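Long-range contact in endonuclease and methylase LlaGI (Lactococcus lactis, PDB 5FFJ), which recognises a specific DNA sequence and combines methyltransferase and helicase-like ATPase modules with a nuclease, deleted in this construct, for restriction and modification: residues Ile1141-Tyr1146 against Ser1197-Asp1202. Residues are numbered along the deposited sequence; the frame is centred on the assembly and turned at random.
Sequences IMLAMY and SEYLSD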
loop_
_atom_site.group_PDB
_atom_site.type_symbol
_atom_site.label_atom_id
_atom_site.label_comp_id
_atom_site.label_asym_id
_atom_site.label_seq_id
_atom_site.Cartn_x
_atom_site.Cartn_y
_atom_site.Cartn_z
ATOM N N ILE A 1141 11.087 -34.541 1.331
ATOM C CA ILE A 1141 11.505 -33.642 2.400
ATOM C C ILE A 1141 12.964 -33.902 2.763
ATOM O O ILE A 1141 13.320 -35.006 3.172
ATOM C CB ILE A 1141 10.624 -33.796 3.648
ATOM C CG1 ILE A 1141 9.167 -33.490 3.291
ATOM C CG2 ILE A 1141 11.116 -32.870 4.763
ATOM C CD1 ILE A 1141 8.189 -33.652 4.434
ATOM N N MET A 1142 13.798 -32.876 2.609
ATOM C CA MET A 1142 15.239 -33.010 2.810
ATOM C C MET A 1142 15.832 -31.789 3.497
ATOM O O MET A 1142 15.147 -30.791 3.719
ATOM C CB MET A 1142 15.936 -33.239 1.470
ATOM C CG MET A 1142 15.581 -32.224 0.397
ATOM S SD MET A 1142 16.293 -32.667 -1.200
ATOM C CE MET A 1142 18.033 -32.397 -0.889
ATOM N N LEU A 1143 17.114 -31.887 3.835
ATOM C CA LEU A 1143 17.831 -30.792 4.471
ATOM C C LEU A 1143 18.453 -29.879 3.428
ATOM O O LEU A 1143 18.890 -30.333 2.370
ATOM C CB LEU A 1143 18.916 -31.334 5.403
ATOM C CG LEU A 1143 18.422 -31.888 6.736
ATOM C CD1 LEU A 1143 19.483 -32.775 7.352
ATOM C CD2 LEU A 1143 18.061 -30.750 7.677
ATOM N N ALA A 1144 18.493 -28.589 3.738
ATOM C CA ALA A 1144 19.068 -27.605 2.833
ATOM C C ALA A 1144 19.561 -26.383 3.598
ATOM O O ALA A 1144 19.034 -26.053 4.661
ATOM C CB ALA A 1144 18.043 -27.195 1.787
ATOM N N MET A 1145 20.583 -25.726 3.057
ATOM C CA MET A 1145 21.037 -24.443 3.580
ATOM C C MET A 1145 20.105 -23.331 3.127
ATOM O O MET A 1145 20.114 -22.941 1.960
ATOM C CB MET A 1145 22.462 -24.134 3.119
ATOM C CG MET A 1145 23.550 -24.648 4.043
ATOM S SD MET A 1145 23.482 -23.886 5.676
ATOM C CE MET A 1145 24.929 -24.594 6.449
ATOM N N TYR A 1146 19.302 -22.824 4.054
ATOM C CA TYR A 1146 18.382 -21.738 3.757
ATOM C C TYR A 1146 19.104 -20.397 3.856
ATOM O O TYR A 1146 18.922 -19.517 3.014
ATOM C CB TYR A 1146 17.189 -21.787 4.711
ATOM C CG TYR A 1146 16.101 -20.794 4.391
ATOM C CD1 TYR A 1146 15.347 -20.913 3.232
ATOM C CD2 TYR A 1146 15.816 -19.746 5.256
ATOM C CE1 TYR A 1146 14.345 -20.010 2.938
ATOM C CE2 TYR A 1146 14.818 -18.840 4.971
ATOM C CZ TYR A 1146 14.085 -18.976 3.812
ATOM O OH TYR A 1146 13.090 -18.075 3.524
ATOM N N SER A 1197 28.899 -25.403 1.379
ATOM C CA SER A 1197 27.773 -26.119 1.963
ATOM C C SER A 1197 27.815 -27.601 1.625
ATOM O O SER A 1197 28.240 -27.997 0.539
ATOM C CB SER A 1197 26.452 -25.518 1.486
ATOM O OG SER A 1197 25.353 -26.286 1.943
ATOM N N GLU A 1198 27.366 -28.411 2.575
ATOM C CA GLU A 1198 27.300 -29.856 2.414
ATOM C C GLU A 1198 25.915 -30.275 1.922
ATOM O O GLU A 1198 25.674 -31.449 1.636
ATOM C CB GLU A 1198 27.621 -30.539 3.742
ATOM C CG GLU A 1198 28.073 -31.974 3.624
ATOM C CD GLU A 1198 28.413 -32.580 4.972
ATOM O OE1 GLU A 1198 28.251 -31.880 5.996
ATOM O OE2 GLU A 1198 28.839 -33.754 5.008
ATOM N N TYR A 1199 25.018 -29.298 1.824
ATOM C CA TYR A 1199 23.617 -29.551 1.506
ATOM C C TYR A 1199 23.129 -28.674 0.358
ATOM O O TYR A 1199 23.832 -27.770 -0.094
ATOM C CB TYR A 1199 22.745 -29.305 2.739
ATOM C CG TYR A 1199 23.094 -30.171 3.927
ATOM C CD1 TYR A 1199 24.200 -29.888 4.719
ATOM C CD2 TYR A 1199 22.311 -31.266 4.266
ATOM C CE1 TYR A 1199 24.522 -30.674 5.807
ATOM C CE2 TYR A 1199 22.622 -32.056 5.356
ATOM C CZ TYR A 1199 23.729 -31.757 6.123
ATOM O OH TYR A 1199 24.044 -32.540 7.208
ATOM N N LEU A 1200 21.917 -28.957 -0.108
ATOM C CA LEU A 1200 21.238 -28.113 -1.079
ATOM C C LEU A 1200 21.143 -26.691 -0.528
ATOM O O LEU A 1200 20.921 -26.507 0.668
ATOM C CB LEU A 1200 19.853 -28.683 -1.384
ATOM C CG LEU A 1200 19.038 -28.063 -2.516
ATOM C CD1 LEU A 1200 18.125 -29.122 -3.098
ATOM C CD2 LEU A 1200 18.220 -26.879 -2.029
ATOM N N SER A 1201 21.313 -25.694 -1.392
ATOM C CA SER A 1201 21.387 -24.303 -0.946
ATOM C C SER A 1201 20.312 -23.423 -1.573
ATOM O O SER A 1201 20.055 -23.489 -2.777
ATOM C CB SER A 1201 22.769 -23.724 -1.259
ATOM O OG SER A 1201 23.771 -24.376 -0.497
ATOM N N ASP A 1202 19.683 -22.599 -0.739
ATOM C CA ASP A 1202 18.705 -21.631 -1.213
ATOM C C ASP A 1202 19.416 -20.584 -2.047
ATOM O O ASP A 1202 20.646 -20.520 -2.061
ATOM C CB ASP A 1202 17.973 -20.965 -0.046
ATOM C CG ASP A 1202 16.698 -20.255 -0.480
ATOM O OD1 ASP A 1202 15.846 -20.897 -1.130
ATOM O OD2 ASP A 1202 16.549 -19.052 -0.176
#
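Met1145 and Ser1201 pair as a short parallel beta bridge, which adds the short, weakly bonded strand 1200-1201 to the edge of a mixed sheet in the C-terminal specificity domain. Two backbone bonds bracket Met1145: its N donates to Leu1200 O, and Asp1202 N reaches Met1145 O at 2.8 Å with a nearly straight N-H...O angle of 172°. On one face of the sheet the Ala1144 methyl packs on Leu1200, CB to CD2 3.8 Å. The other leucine branch, CD1, takes the Met1142 methyl, CE, at 4.0 Å, the two chains crossing at about a right angle. On the other face Met1145, bent at chi2, sets CG against Ser1197 OG. Held anti to the backbone N (chi1 174°), that hydroxyl points across the loop leading to strand 1200-1201 and donates to Tyr1199 O at 2.9 Å, well off the carbonyl axis. With an alanine here the hydroxyl is gone, and Tyr1199 O is likely to lose that donor, leaving the bend less firmly fixed. Leu1143 and Tyr1199 lie alongside each other and point the same way, Leu1143 CB lying 3.6 Å from Tyr1199 CD2. Beyond the bridge, Tyr1146 packs on a sugar of the bound DNA, and its OH is hydrogen-bonded to Asp1066 OD2. The Asp1202 carboxylate, salt-bridged to Arg1147, runs beside the tyrosine ring with the planes 30° apart, and its OD2 lies 3.9 Å from Tyr1146 CE1.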